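Local coordinates for hypothetical protein (Actinomyces odontolyticus, PDB 4MJG) that is of unknown function but belongs to the DUF4853 family, is probably made as a bacterial lipoprotein, and is built around one long antiparallel sheet, at residues E28-A33 against E155-G160; Q53-G58 against S134-T139; Q61-V66 against D144-F149; G108-D113 against L118-F123; S166-T169 against P175-T178. One frame throughout, in Å; residues are numbered along the deposited sequence.

Contact 1 of 5, residues E28-A33 against E155-G160; sequences EISSVA and EEAFPG
Ser30 meets Ala157 and Phe158 across this buried contact, and its neighbours along 28-33 pack mostly on the sheet or within their own turn. Glu28 comes first and works within that turn: its carbonyl oxygen takes the hydroxyl of Ser31, with Ser31 OG 2.6 Å from Glu28 O and lying in the carbonyl plane. Ile29 follows, and the end of its side chain leads away from 155-160 onto Val119 and Ser132 in the sheet. Ser30 then directs its CB toward the other segment. That carbon sits 4.0 Å from the centroid of the Phe158 ring, 20° off the ring normal, a CH-pi contact displaced toward the rim of the face. Ser30 CB also comes to 3.2 Å from Ala157 O, while Ser30 O lies 3.3 Å from Phe158 CE2. With OG beside its own backbone N (chi1 -51°), the hydroxyl is directed back along the helix and bonds to Leu26 O; across the contact it has the methyl of Ala157 as neighbour, Ser30 OG to Ala157 CB 4.0 Å. Helix 26-31 and the end of helix 154-157 thus meet on one face of the antiparallel sheet, Phe158 being the first residue to leave helical geometry after the second of them. Further on, Val32 faces away from 155-160 and packs on Val119 and Phe121. Ala33 directs its CB toward 155-160 and rests on Thr70 of strand 62-73, the residue that Phe158 also touches, and on Val130.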
# COMPACT_ATOMS: atom_id res chain seq x y z
N GLU A 28 8.86 3.28 2.47
CA GLU A 28 8.90 4.04 1.22
C GLU A 28 7.59 3.90 0.45
O GLU A 28 6.99 4.89 0.02
CB GLU A 28 10.05 3.55 0.33
CG GLU A 28 11.44 3.84 0.87
CD GLU A 28 11.79 5.31 0.84
OE1 GLU A 28 11.15 6.06 0.07
OE2 GLU A 28 12.72 5.71 1.57
N ILE A 29 7.16 2.65 0.28
CA ILE A 29 5.89 2.32 -0.37
C ILE A 29 4.71 3.06 0.26
O ILE A 29 3.88 3.63 -0.44
CB ILE A 29 5.64 0.80 -0.32
CG1 ILE A 29 6.38 0.13 -1.49
CG2 ILE A 29 4.15 0.47 -0.36
CD1 ILE A 29 6.30 -1.38 -1.50
N SER A 30 4.65 3.03 1.58
CA SER A 30 3.55 3.66 2.32
C SER A 30 3.49 5.19 2.09
O SER A 30 2.41 5.79 2.16
CB SER A 30 3.69 3.35 3.82
OG SER A 30 3.84 1.95 4.04
N SER A 31 4.63 5.80 1.80
CA SER A 31 4.71 7.25 1.59
C SER A 31 3.85 7.77 0.43
O SER A 31 3.41 8.93 0.46
CB SER A 31 6.16 7.68 1.37
OG SER A 31 6.56 7.50 0.02
N VAL A 32 3.60 6.94 -0.58
CA VAL A 32 2.88 7.39 -1.79
C VAL A 32 1.40 7.71 -1.56
O VAL A 32 0.76 8.32 -2.42
CB VAL A 32 2.99 6.38 -2.95
CG1 VAL A 32 4.45 6.06 -3.24
CG2 VAL A 32 2.19 5.12 -2.67
N ALA A 33 0.85 7.27 -0.43
CA ALA A 33 -0.51 7.64 -0.04
C ALA A 33 -0.60 9.11 0.35
O ALA A 33 -1.63 9.75 0.13
CB ALA A 33 -0.99 6.76 1.10
N GLU A 155 3.73 4.51 13.03
CA GLU A 155 4.73 5.56 13.20
C GLU A 155 5.84 5.38 12.17
O GLU A 155 6.21 6.32 11.46
CB GLU A 155 5.36 5.52 14.61
CG GLU A 155 4.38 5.45 15.78
CD GLU A 155 3.39 6.59 15.81
OE1 GLU A 155 3.76 7.74 15.46
OE2 GLU A 155 2.23 6.35 16.20
N GLU A 156 6.36 4.16 12.10
CA GLU A 156 7.50 3.82 11.24
C GLU A 156 7.12 3.76 9.76
O GLU A 156 7.93 4.12 8.90
CB GLU A 156 8.10 2.48 11.66
CG GLU A 156 8.72 2.49 13.05
CD GLU A 156 8.84 1.11 13.67
OE1 GLU A 156 8.72 0.10 12.94
OE2 GLU A 156 9.06 1.04 14.89
N ALA A 157 5.91 3.29 9.47
CA ALA A 157 5.44 3.17 8.09
C ALA A 157 5.20 4.53 7.43
O ALA A 157 5.36 4.67 6.22
CB ALA A 157 4.16 2.34 8.04
N PHE A 158 4.85 5.54 8.23
CA PHE A 158 4.55 6.88 7.72
C PHE A 158 5.36 7.92 8.50
O PHE A 158 4.80 8.67 9.31
CB PHE A 158 3.05 7.16 7.86
CG PHE A 158 2.17 6.21 7.09
CD1 PHE A 158 1.79 4.99 7.65
CD2 PHE A 158 1.72 6.53 5.82
CE1 PHE A 158 0.98 4.11 6.94
CE2 PHE A 158 0.91 5.65 5.12
CZ PHE A 158 0.54 4.44 5.68
N PRO A 159 6.69 7.98 8.26
CA PRO A 159 7.64 8.76 9.07
C PRO A 159 7.22 10.21 9.36
O PRO A 159 7.32 10.65 10.50
CB PRO A 159 8.91 8.75 8.22
CG PRO A 159 8.82 7.50 7.42
CD PRO A 159 7.36 7.29 7.14
N GLY A 160 6.77 10.93 8.34
CA GLY A 160 6.42 12.35 8.50
C GLY A 160 5.08 12.62 9.16
O GLY A 160 4.70 13.78 9.35

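Contact 2 of 5, residues Q53-G58 against S134-T139; sequences QVCGTG and SACLPT. With SO4 (sulfate ion), chain C.
A disulfide between Cys55 and Cys136 carries this contact, SG to SG 2.0 Å, with a sulfate ion bound right beside it. The torsion about the sulfur-sulfur bond is 94°, a right-handed turn close to the relaxed perpendicular geometry. The two halves reach the bond differently: Cys55 tucks SG between its backbone N and its carbonyl carbon (chi1 54°), whereas Cys136 swings SG to the far side from its N. The backbones are thereby held with Cys55 CA and Cys136 CA 5.9 Å apart. Gly56 follows directly, and its N lies 3.6 Å from Cys136 SG. In the fold, the bridge ties the end of strand 44-55 to the loop that leaves strand 127-133. These strands are not neighbours: strand 62-73 runs between them, pairing by backbone bonds with Cys55 on one flank and with Leu137 on the other, so the covalent link spans the start of that middle strand. The sulfate, probably from the crystallisation liquor, is gripped by Cys136 N, which gives a nearly straight bond to O1 (2.7 Å, 172°). Arg15 and Arg64 bind the same anion, whose O1 is also 3.4 Å from Ala135 CB. One residue earlier, Ser134 OG donates to Ala135 O at 2.7 Å and also bonds to Val65 N, fixing the loop against strand 62-73.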
# COMPACT_ATOMS: atom_id res chain seq x y z
N GLN A 53 1.69 -13.06 4.15
CA GLN A 53 1.10 -14.34 3.76
C GLN A 53 2.04 -15.14 2.88
O GLN A 53 2.93 -14.59 2.24
CB GLN A 53 -0.26 -14.14 3.08
CG GLN A 53 -0.21 -13.35 1.79
CD GLN A 53 -1.58 -13.25 1.12
OE1 GLN A 53 -2.58 -12.98 1.78
NE2 GLN A 53 -1.62 -13.46 -0.19
N VAL A 54 1.83 -16.45 2.87
CA VAL A 54 2.66 -17.38 2.10
C VAL A 54 2.43 -17.12 0.61
O VAL A 54 1.38 -16.64 0.21
CB VAL A 54 2.30 -18.85 2.43
CG1 VAL A 54 3.17 -19.82 1.65
CG2 VAL A 54 2.44 -19.10 3.93
N CYS A 55 3.44 -17.42 -0.20
CA CYS A 55 3.33 -17.34 -1.66
C CYS A 55 4.34 -18.25 -2.33
O CYS A 55 5.18 -18.87 -1.67
CB CYS A 55 3.53 -15.90 -2.15
SG CYS A 55 5.07 -15.14 -1.59
N GLY A 56 4.24 -18.34 -3.65
CA GLY A 56 5.16 -19.12 -4.45
C GLY A 56 4.89 -20.60 -4.33
O GLY A 56 4.06 -21.04 -3.52
N THR A 57 5.60 -21.37 -5.15
CA THR A 57 5.43 -22.81 -5.20
C THR A 57 6.79 -23.47 -5.43
O THR A 57 7.63 -22.91 -6.13
CB THR A 57 4.41 -23.21 -6.29
OG1 THR A 57 4.36 -24.64 -6.42
CG2 THR A 57 4.76 -22.59 -7.64
N GLY A 58 7.00 -24.64 -4.83
CA GLY A 58 8.25 -25.37 -5.00
C GLY A 58 9.42 -24.66 -4.34
O GLY A 58 9.33 -24.24 -3.19
N SER A 134 3.33 -6.55 -1.98
CA SER A 134 4.65 -6.84 -2.54
C SER A 134 4.62 -8.05 -3.46
O SER A 134 3.66 -8.83 -3.45
CB SER A 134 5.66 -7.11 -1.42
OG SER A 134 5.53 -8.44 -0.94
N ALA A 135 5.69 -8.21 -4.23
CA ALA A 135 5.95 -9.44 -4.95
C ALA A 135 6.32 -10.51 -3.94
O ALA A 135 6.54 -10.20 -2.76
CB ALA A 135 7.10 -9.24 -5.93
N CYS A 136 6.37 -11.76 -4.38
CA CYS A 136 6.78 -12.86 -3.50
C CYS A 136 8.27 -12.73 -3.21
O CYS A 136 9.07 -12.52 -4.12
CB CYS A 136 6.47 -14.21 -4.15
SG CYS A 136 6.47 -15.61 -3.00
N LEU A 137 8.64 -12.84 -1.94
CA LEU A 137 10.02 -12.61 -1.51
C LEU A 137 10.63 -13.85 -0.85
O LEU A 137 9.94 -14.56 -0.12
CB LEU A 137 10.07 -11.44 -0.54
CG LEU A 137 9.53 -10.12 -1.10
CD1 LEU A 137 9.31 -9.10 -0.00
CD2 LEU A 137 10.46 -9.57 -2.17
N PRO A 138 11.92 -14.11 -1.10
CA PRO A 138 12.59 -15.25 -0.49
C PRO A 138 12.94 -14.99 0.97
O PRO A 138 12.86 -13.86 1.43
CB PRO A 138 13.85 -15.40 -1.33
CG PRO A 138 14.17 -14.00 -1.73
CD PRO A 138 12.85 -13.32 -1.93
N THR A 139 13.34 -16.05 1.67
CA THR A 139 13.82 -15.93 3.05
C THR A 139 14.56 -17.20 3.48
O THR A 139 14.30 -18.29 2.96
CB THR A 139 12.67 -15.67 4.04
OG1 THR A 139 13.22 -15.43 5.35
CG2 THR A 139 11.70 -16.86 4.09
S SO4 C . 4.61 -12.67 -7.49
O1 SO4 C . 5.96 -12.25 -7.05
O2 SO4 C . 3.65 -11.55 -7.41
O3 SO4 C . 4.69 -13.11 -8.91
O4 SO4 C . 4.16 -13.80 -6.65

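Contact 3 of 5, residues Q61-V66 against D144-F149; sequences QGYRVV and DDPGQF. With SO4 (sulfate ion), chain C.
The beginning of strand 62-73, in the middle of the antiparallel sheet, is covered here by the turn of 144-149, and Tyr63 is the residue that fills the junction. Its ring makes a T-shaped stack with Phe149: the edge of Phe149 is directed at the face of Tyr63, the centroids 4.7 Å apart and the planes at 76°. Phe149 CE2 does the touching, over the centre of the tyrosine ring. Gln148 CG in turn lies over a face of Phe149. Pro146 approaches Tyr63 obliquely, its CA 3.5 Å from Tyr63 CE1. With CG beside the backbone N (chi1 -73°), the tyrosine ring extends toward 144-149 and brings its hydroxyl to the backbone of the turn. There Tyr63 OH accepts the N-H of Asp145 at 2.8 Å, in the plane of the ring, and bonds as well to Pro142 O. Gln148 braces the same spot: its NE2 donates to Asp145 O at 3.0 Å and also reaches Pro142 O, while the backbone N of Gln148 bonds to the same Asp145 oxygen. The next residue of the strand, Arg64, points its guanidinium the other way, to a sulfate ion. Arg64 NH2 lies 3.1 Å from sulfate O4 and Arg64 NH1 3.2 Å from O2, with a weak third bond between NH1 and O4; the anion meets the guanidinium at its edge. Helix 18-24 packs close by, Ile18 touching both aromatic rings, while strand 44-55 pairs alongside and puts Val52 on Tyr63 and Val54 on Asp144.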
# COMPACT_ATOMS: atom_id res chain seq x y z
N GLN A 61 9.08 -20.83 -3.18
CA GLN A 61 8.20 -20.51 -2.06
C GLN A 61 8.81 -19.41 -1.22
O GLN A 61 10.03 -19.35 -1.04
CB GLN A 61 7.97 -21.73 -1.17
CG GLN A 61 6.85 -22.65 -1.61
CD GLN A 61 6.81 -23.93 -0.81
OE1 GLN A 61 5.91 -24.13 0.02
NE2 GLN A 61 7.78 -24.81 -1.03
N GLY A 62 7.95 -18.55 -0.67
CA GLY A 62 8.41 -17.47 0.17
C GLY A 62 7.28 -16.75 0.87
O GLY A 62 6.30 -17.37 1.29
N TYR A 63 7.42 -15.44 1.01
CA TYR A 63 6.47 -14.63 1.74
C TYR A 63 6.19 -13.32 1.00
O TYR A 63 7.06 -12.76 0.34
CB TYR A 63 6.98 -14.32 3.14
CG TYR A 63 6.95 -15.49 4.08
CD1 TYR A 63 5.74 -15.98 4.57
CD2 TYR A 63 8.12 -16.09 4.51
CE1 TYR A 63 5.71 -17.05 5.45
CE2 TYR A 63 8.09 -17.16 5.39
CZ TYR A 63 6.88 -17.63 5.86
OH TYR A 63 6.84 -18.69 6.74
N ARG A 64 4.96 -12.85 1.17
CA ARG A 64 4.46 -11.65 0.53
C ARG A 64 3.99 -10.72 1.63
O ARG A 64 3.49 -11.17 2.65
CB ARG A 64 3.28 -12.02 -0.36
CG ARG A 64 2.76 -10.91 -1.23
CD ARG A 64 1.45 -11.30 -1.90
NE ARG A 64 1.53 -12.57 -2.62
CZ ARG A 64 2.16 -12.75 -3.78
NH1 ARG A 64 2.81 -11.75 -4.38
NH2 ARG A 64 2.16 -13.96 -4.33
N VAL A 65 4.13 -9.41 1.43
CA VAL A 65 3.66 -8.45 2.42
C VAL A 65 2.61 -7.50 1.85
O VAL A 65 2.86 -6.73 0.91
CB VAL A 65 4.83 -7.68 3.10
CG1 VAL A 65 5.68 -6.92 2.10
CG2 VAL A 65 4.30 -6.75 4.18
N VAL A 66 1.41 -7.60 2.42
CA VAL A 66 0.34 -6.64 2.17
C VAL A 66 0.52 -5.53 3.19
O VAL A 66 0.58 -5.79 4.39
CB VAL A 66 -1.05 -7.29 2.36
CG1 VAL A 66 -2.16 -6.25 2.26
CG2 VAL A 66 -1.27 -8.42 1.36
N ASP A 144 5.55 -21.33 5.62
CA ASP A 144 4.26 -21.66 6.24
C ASP A 144 4.11 -21.17 7.69
O ASP A 144 3.55 -21.86 8.54
CB ASP A 144 3.98 -23.18 6.15
CG ASP A 144 3.87 -23.67 4.71
OD1 ASP A 144 3.28 -22.96 3.87
OD2 ASP A 144 4.37 -24.79 4.43
N ASP A 145 4.61 -19.97 7.95
CA ASP A 145 4.49 -19.33 9.26
C ASP A 145 4.61 -17.81 9.07
O ASP A 145 5.56 -17.19 9.53
CB ASP A 145 5.56 -19.85 10.23
CG ASP A 145 5.39 -19.33 11.65
OD1 ASP A 145 4.38 -18.66 11.94
OD2 ASP A 145 6.27 -19.59 12.50
N PRO A 146 3.62 -17.21 8.39
CA PRO A 146 3.69 -15.79 8.07
C PRO A 146 3.66 -14.84 9.28
O PRO A 146 4.11 -13.70 9.19
CB PRO A 146 2.45 -15.57 7.18
CG PRO A 146 1.51 -16.67 7.54
CD PRO A 146 2.38 -17.84 7.92
N GLY A 147 3.14 -15.32 10.41
CA GLY A 147 3.05 -14.50 11.61
C GLY A 147 4.35 -14.32 12.37
O GLY A 147 4.40 -13.57 13.34
N GLN A 148 5.41 -15.01 11.94
CA GLN A 148 6.71 -14.90 12.61
C GLN A 148 7.35 -13.52 12.46
O GLN A 148 8.16 -13.12 13.29
CB GLN A 148 7.68 -15.99 12.11
CG GLN A 148 8.23 -15.78 10.71
CD GLN A 148 9.04 -16.96 10.20
OE1 GLN A 148 10.17 -17.20 10.65
NE2 GLN A 148 8.49 -17.71 9.24
N PHE A 149 6.98 -12.78 11.41
CA PHE A 149 7.66 -11.53 11.07
C PHE A 149 7.02 -10.31 11.72
O PHE A 149 5.83 -10.08 11.56
CB PHE A 149 7.63 -11.32 9.56
CG PHE A 149 8.20 -12.46 8.78
CD1 PHE A 149 9.57 -12.68 8.75
CD2 PHE A 149 7.37 -13.33 8.09
CE1 PHE A 149 10.10 -13.73 8.04
CE2 PHE A 149 7.89 -14.38 7.37
CZ PHE A 149 9.26 -14.58 7.34
S SO4 C . 4.61 -12.67 -7.49
O1 SO4 C . 5.96 -12.25 -7.05
O2 SO4 C . 3.65 -11.55 -7.41
O3 SO4 C . 4.69 -13.11 -8.91
O4 SO4 C . 4.16 -13.80 -6.65

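Contact 4 of 5, residues G108-D113 against L118-F123; sequences GIQLID and LVEFKF
Gln110 carries its CG beside the backbone N and then bends at chi2 (82°), while Glu120 sends its chain out extended with CG on the far side from N; these torsions bring amide and carboxylate together, side by side and pointing the same way. Gln110 NE2 donates to Glu120 OE2 at 2.8 Å, from above the carboxylate plane (37° out of it), and the two flat groups stand perpendicular. Asp98 takes the same NE2, and Lys122 NZ makes a long salt bridge to Glu120 OE2, 3.6 Å, so a small polar cluster forms on this face of the hairpin. Beside it Leu118 CD1 lies along the aliphatic part of Gln110, 3.4 Å from its CB, and Ile112 CD1 meets Leu118 CD1 at 3.8 Å. The backbones of strands 107-113 and 118-123 form an antiparallel beta hairpin. Ile109 and Phe121 are a hydrogen-bonded pair, Ile109 N to Phe121 O 2.9 Å and Phe121 N to Ile109 O 2.8 Å; Gln110 and Glu120 are a non-hydrogen-bonded one. The face bearing Ile109, Leu111, Val119 and Phe121 is apolar: Leu111 CD2 comes at the edge of the Phe121 ring, 4.1 Å from CE1. Val84 of helix 77-86 packs against Ile109, Leu111 and Phe121 on that face, while strand 92-97 flanks 107-113 and strand 127-133 flanks 118-123.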
# COMPACT_ATOMS: atom_id res chain seq x y z
N GLY A 108 -9.29 1.01 -10.37
CA GLY A 108 -7.94 0.98 -9.82
C GLY A 108 -6.87 1.58 -10.70
O GLY A 108 -6.95 1.53 -11.93
N ILE A 109 -5.87 2.17 -10.06
CA ILE A 109 -4.61 2.51 -10.71
C ILE A 109 -3.51 1.78 -9.94
O ILE A 109 -3.46 1.84 -8.70
CB ILE A 109 -4.32 4.02 -10.69
CG1 ILE A 109 -5.43 4.78 -11.42
CG2 ILE A 109 -2.97 4.32 -11.34
CD1 ILE A 109 -5.37 6.27 -11.24
N GLN A 110 -2.65 1.08 -10.67
CA GLN A 110 -1.60 0.29 -10.06
C GLN A 110 -0.24 0.91 -10.36
O GLN A 110 -0.01 1.44 -11.45
CB GLN A 110 -1.62 -1.14 -10.60
CG GLN A 110 -2.87 -1.92 -10.26
CD GLN A 110 -4.02 -1.61 -11.19
OE1 GLN A 110 -3.89 -1.72 -12.41
NE2 GLN A 110 -5.16 -1.23 -10.61
N LEU A 111 0.65 0.82 -9.38
CA LEU A 111 2.03 1.26 -9.51
C LEU A 111 2.90 0.02 -9.38
O LEU A 111 2.94 -0.60 -8.32
CB LEU A 111 2.35 2.26 -8.40
CG LEU A 111 2.95 3.61 -8.80
CD1 LEU A 111 2.11 4.30 -9.86
CD2 LEU A 111 3.08 4.48 -7.56
N ILE A 112 3.56 -0.37 -10.48
CA ILE A 112 4.30 -1.64 -10.52
C ILE A 112 5.78 -1.41 -10.25
O ILE A 112 6.42 -0.61 -10.92
CB ILE A 112 4.15 -2.34 -11.90
CG1 ILE A 112 2.67 -2.43 -12.32
CG2 ILE A 112 4.77 -3.73 -11.86
CD1 ILE A 112 1.78 -3.19 -11.37
N ASP A 113 6.32 -2.13 -9.26
CA ASP A 113 7.75 -2.04 -8.93
C ASP A 113 8.55 -3.06 -9.74
O ASP A 113 7.99 -3.95 -10.39
CB ASP A 113 8.00 -2.21 -7.42
CG ASP A 113 7.55 -3.57 -6.88
OD1 ASP A 113 7.81 -4.60 -7.55
OD2 ASP A 113 6.96 -3.61 -5.78
N LEU A 118 3.39 -4.36 -6.24
CA LEU A 118 2.22 -3.56 -6.57
C LEU A 118 1.86 -2.54 -5.49
O LEU A 118 2.03 -2.77 -4.29
CB LEU A 118 1.05 -4.53 -6.76
CG LEU A 118 -0.35 -3.97 -6.96
CD1 LEU A 118 -0.45 -3.42 -8.36
CD2 LEU A 118 -1.40 -5.06 -6.73
N VAL A 119 1.35 -1.39 -5.94
CA VAL A 119 0.67 -0.44 -5.07
C VAL A 119 -0.57 0.03 -5.81
O VAL A 119 -0.47 0.44 -6.96
CB VAL A 119 1.55 0.76 -4.72
CG1 VAL A 119 0.79 1.76 -3.85
CG2 VAL A 119 2.82 0.30 -4.02
N GLU A 120 -1.73 -0.05 -5.16
CA GLU A 120 -3.00 0.21 -5.83
C GLU A 120 -3.79 1.36 -5.20
O GLU A 120 -4.06 1.36 -4.00
CB GLU A 120 -3.87 -1.05 -5.85
CG GLU A 120 -5.20 -0.83 -6.55
CD GLU A 120 -5.83 -2.11 -7.04
OE1 GLU A 120 -5.83 -3.10 -6.27
OE2 GLU A 120 -6.34 -2.13 -8.18
N PHE A 121 -4.17 2.31 -6.04
CA PHE A 121 -5.07 3.39 -5.65
C PHE A 121 -6.45 3.01 -6.16
O PHE A 121 -6.68 3.03 -7.38
CB PHE A 121 -4.62 4.70 -6.28
CG PHE A 121 -3.21 5.09 -5.95
CD1 PHE A 121 -2.14 4.58 -6.67
CD2 PHE A 121 -2.95 5.99 -4.91
CE1 PHE A 121 -0.84 4.94 -6.36
CE2 PHE A 121 -1.65 6.35 -4.60
CZ PHE A 121 -0.59 5.83 -5.33
N LYS A 122 -7.36 2.65 -5.26
CA LYS A 122 -8.73 2.29 -5.64
C LYS A 122 -9.68 3.47 -5.54
O LYS A 122 -10.07 3.89 -4.45
CB LYS A 122 -9.25 1.11 -4.80
CG LYS A 122 -9.34 -0.20 -5.58
CD LYS A 122 -10.13 -1.26 -4.84
CE LYS A 122 -10.58 -2.37 -5.79
NZ LYS A 122 -9.45 -2.99 -6.54
N PHE A 123 -10.08 4.00 -6.69
CA PHE A 123 -11.08 5.05 -6.74
C PHE A 123 -12.47 4.50 -6.46
O PHE A 123 -12.80 3.39 -6.88
CB PHE A 123 -11.09 5.75 -8.11
CG PHE A 123 -12.34 6.54 -8.37
CD1 PHE A 123 -12.47 7.85 -7.90
CD2 PHE A 123 -13.41 5.98 -9.06
CE1 PHE A 123 -13.62 8.57 -8.13
CE2 PHE A 123 -14.56 6.70 -9.29
CZ PHE A 123 -14.67 8.00 -8.83

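Contact 5 of 5, residues S166-T169 against P175-T178; sequences SDNT and PVPT
This is a surface contact at the loop end of a beta hairpin, where outermost strand 161-166 gives out and strand 176-181 begins. Ser166 and Val176 form an antiparallel hydrogen-bonded pair. Ser166 N gives to Val176 O at 3.0 Å and Val176 N returns a bond to Ser166 O at 2.9 Å. Pro175 is placed just before the pair, its CB lying near Ser166 O at 3.2 Å. Side chains on the face that carries Ser166, Val176 and Thr178 extend the contact. Ser166 OG touches the methyl of Thr178, 3.2 Å from CG2, and makes a weak hydroxyl-hydroxyl bond with Thr178 OG1 at 3.4 Å. The main partner of that threonine hydroxyl is Thr164 OG1; chi1 of 60° puts OG1 between its own N and carbonyl carbon, turned toward strand 161-166. Ser166 OG has a further weak bond to Glu43. Beyond the pair the chain has left the strand, yet Asn168 still touches strand 176-181: its side chain crosses Val176 at about a right angle, ND2 lying 3.7 Å from Val176 CG1, a polar group against a methyl. On the other flank, strand 44-55 receives Val176 on Thr45 and Pro177 on Val46. Two neighbouring antiparallel strands joined by the loop 167-175, with the doubly bonded pair of Ser166 and Val176 where that loop departs, make this a beta hairpin, at one edge of the sheet within this chain.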
# COMPACT_ATOMS: atom_id res chain seq x y z
N SER A 166 -10.23 10.25 14.88
CA SER A 166 -11.39 11.04 14.47
C SER A 166 -12.65 10.21 14.65
O SER A 166 -12.59 8.98 14.67
CB SER A 166 -11.27 11.45 13.00
OG SER A 166 -10.09 12.20 12.76
N ASP A 167 -13.79 10.88 14.78
CA ASP A 167 -15.09 10.20 14.83
C ASP A 167 -15.33 9.48 13.51
O ASP A 167 -14.88 9.93 12.46
CB ASP A 167 -16.21 11.20 15.08
CG ASP A 167 -16.29 11.64 16.52
OD1 ASP A 167 -16.39 10.77 17.41
OD2 ASP A 167 -16.27 12.87 16.77
N ASN A 168 -16.05 8.37 13.58
CA ASN A 168 -16.39 7.61 12.38
C ASN A 168 -17.38 8.43 11.56
O ASN A 168 -18.32 9.00 12.12
CB ASN A 168 -16.97 6.25 12.75
CG ASN A 168 -16.93 5.26 11.60
OD1 ASN A 168 -17.12 5.63 10.44
ND2 ASN A 168 -16.68 3.99 11.91
N THR A 169 -17.16 8.50 10.25
CA THR A 169 -17.99 9.33 9.35
C THR A 169 -19.48 9.11 9.61
O THR A 169 -20.26 10.06 9.61
CB THR A 169 -17.65 9.09 7.85
OG1 THR A 169 -16.95 7.85 7.70
CG2 THR A 169 -16.78 10.23 7.30
N PRO A 175 -14.65 5.21 17.09
CA PRO A 175 -13.98 6.16 16.23
C PRO A 175 -12.81 5.48 15.54
O PRO A 175 -12.41 4.38 15.93
CB PRO A 175 -13.47 7.23 17.20
CG PRO A 175 -13.37 6.53 18.50
CD PRO A 175 -14.51 5.56 18.51
N VAL A 176 -12.28 6.13 14.52
CA VAL A 176 -11.28 5.51 13.67
C VAL A 176 -9.94 6.20 13.84
O VAL A 176 -9.89 7.37 14.21
CB VAL A 176 -11.70 5.53 12.18
CG1 VAL A 176 -13.04 4.83 12.00
CG2 VAL A 176 -11.75 6.95 11.63
N PRO A 177 -8.85 5.47 13.59
CA PRO A 177 -7.53 6.07 13.65
C PRO A 177 -7.19 6.82 12.36
O PRO A 177 -7.44 6.31 11.27
CB PRO A 177 -6.61 4.87 13.83
CG PRO A 177 -7.32 3.75 13.18
CD PRO A 177 -8.78 4.02 13.35
N THR A 178 -6.63 8.02 12.51
CA THR A 178 -6.30 8.86 11.37
C THR A 178 -4.83 9.27 11.41
O THR A 178 -4.20 9.28 12.47
CB THR A 178 -7.16 10.14 11.36
OG1 THR A 178 -6.93 10.88 12.56
CG2 THR A 178 -8.64 9.79 11.26

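How the contacts relate
All five contacts gather around one antiparallel sheet. Contacts 2 and 3 are adjoining, centres about 7 Å apart, on the neighbouring strands 44-55 and 62-73, and both touch the sulfate; their segments alternate along the chain, so the disulfide and the Tyr63 junction interlock the loop between 127-133 and 154-157 with the sheet. Contact 4, a hairpin near one edge, falls in sequence between the halves of contacts 1, 2 and 3; helix 26-31 of contact 1 packs against its strand 118-123, their centres about 16 Å apart. Contact 5 comes last, at the other edge, about 34 Å between centres from contact 2. Local hairpins thus build the sheet's flanks, while segments distant in sequence pack helices and a loop against its middle strands.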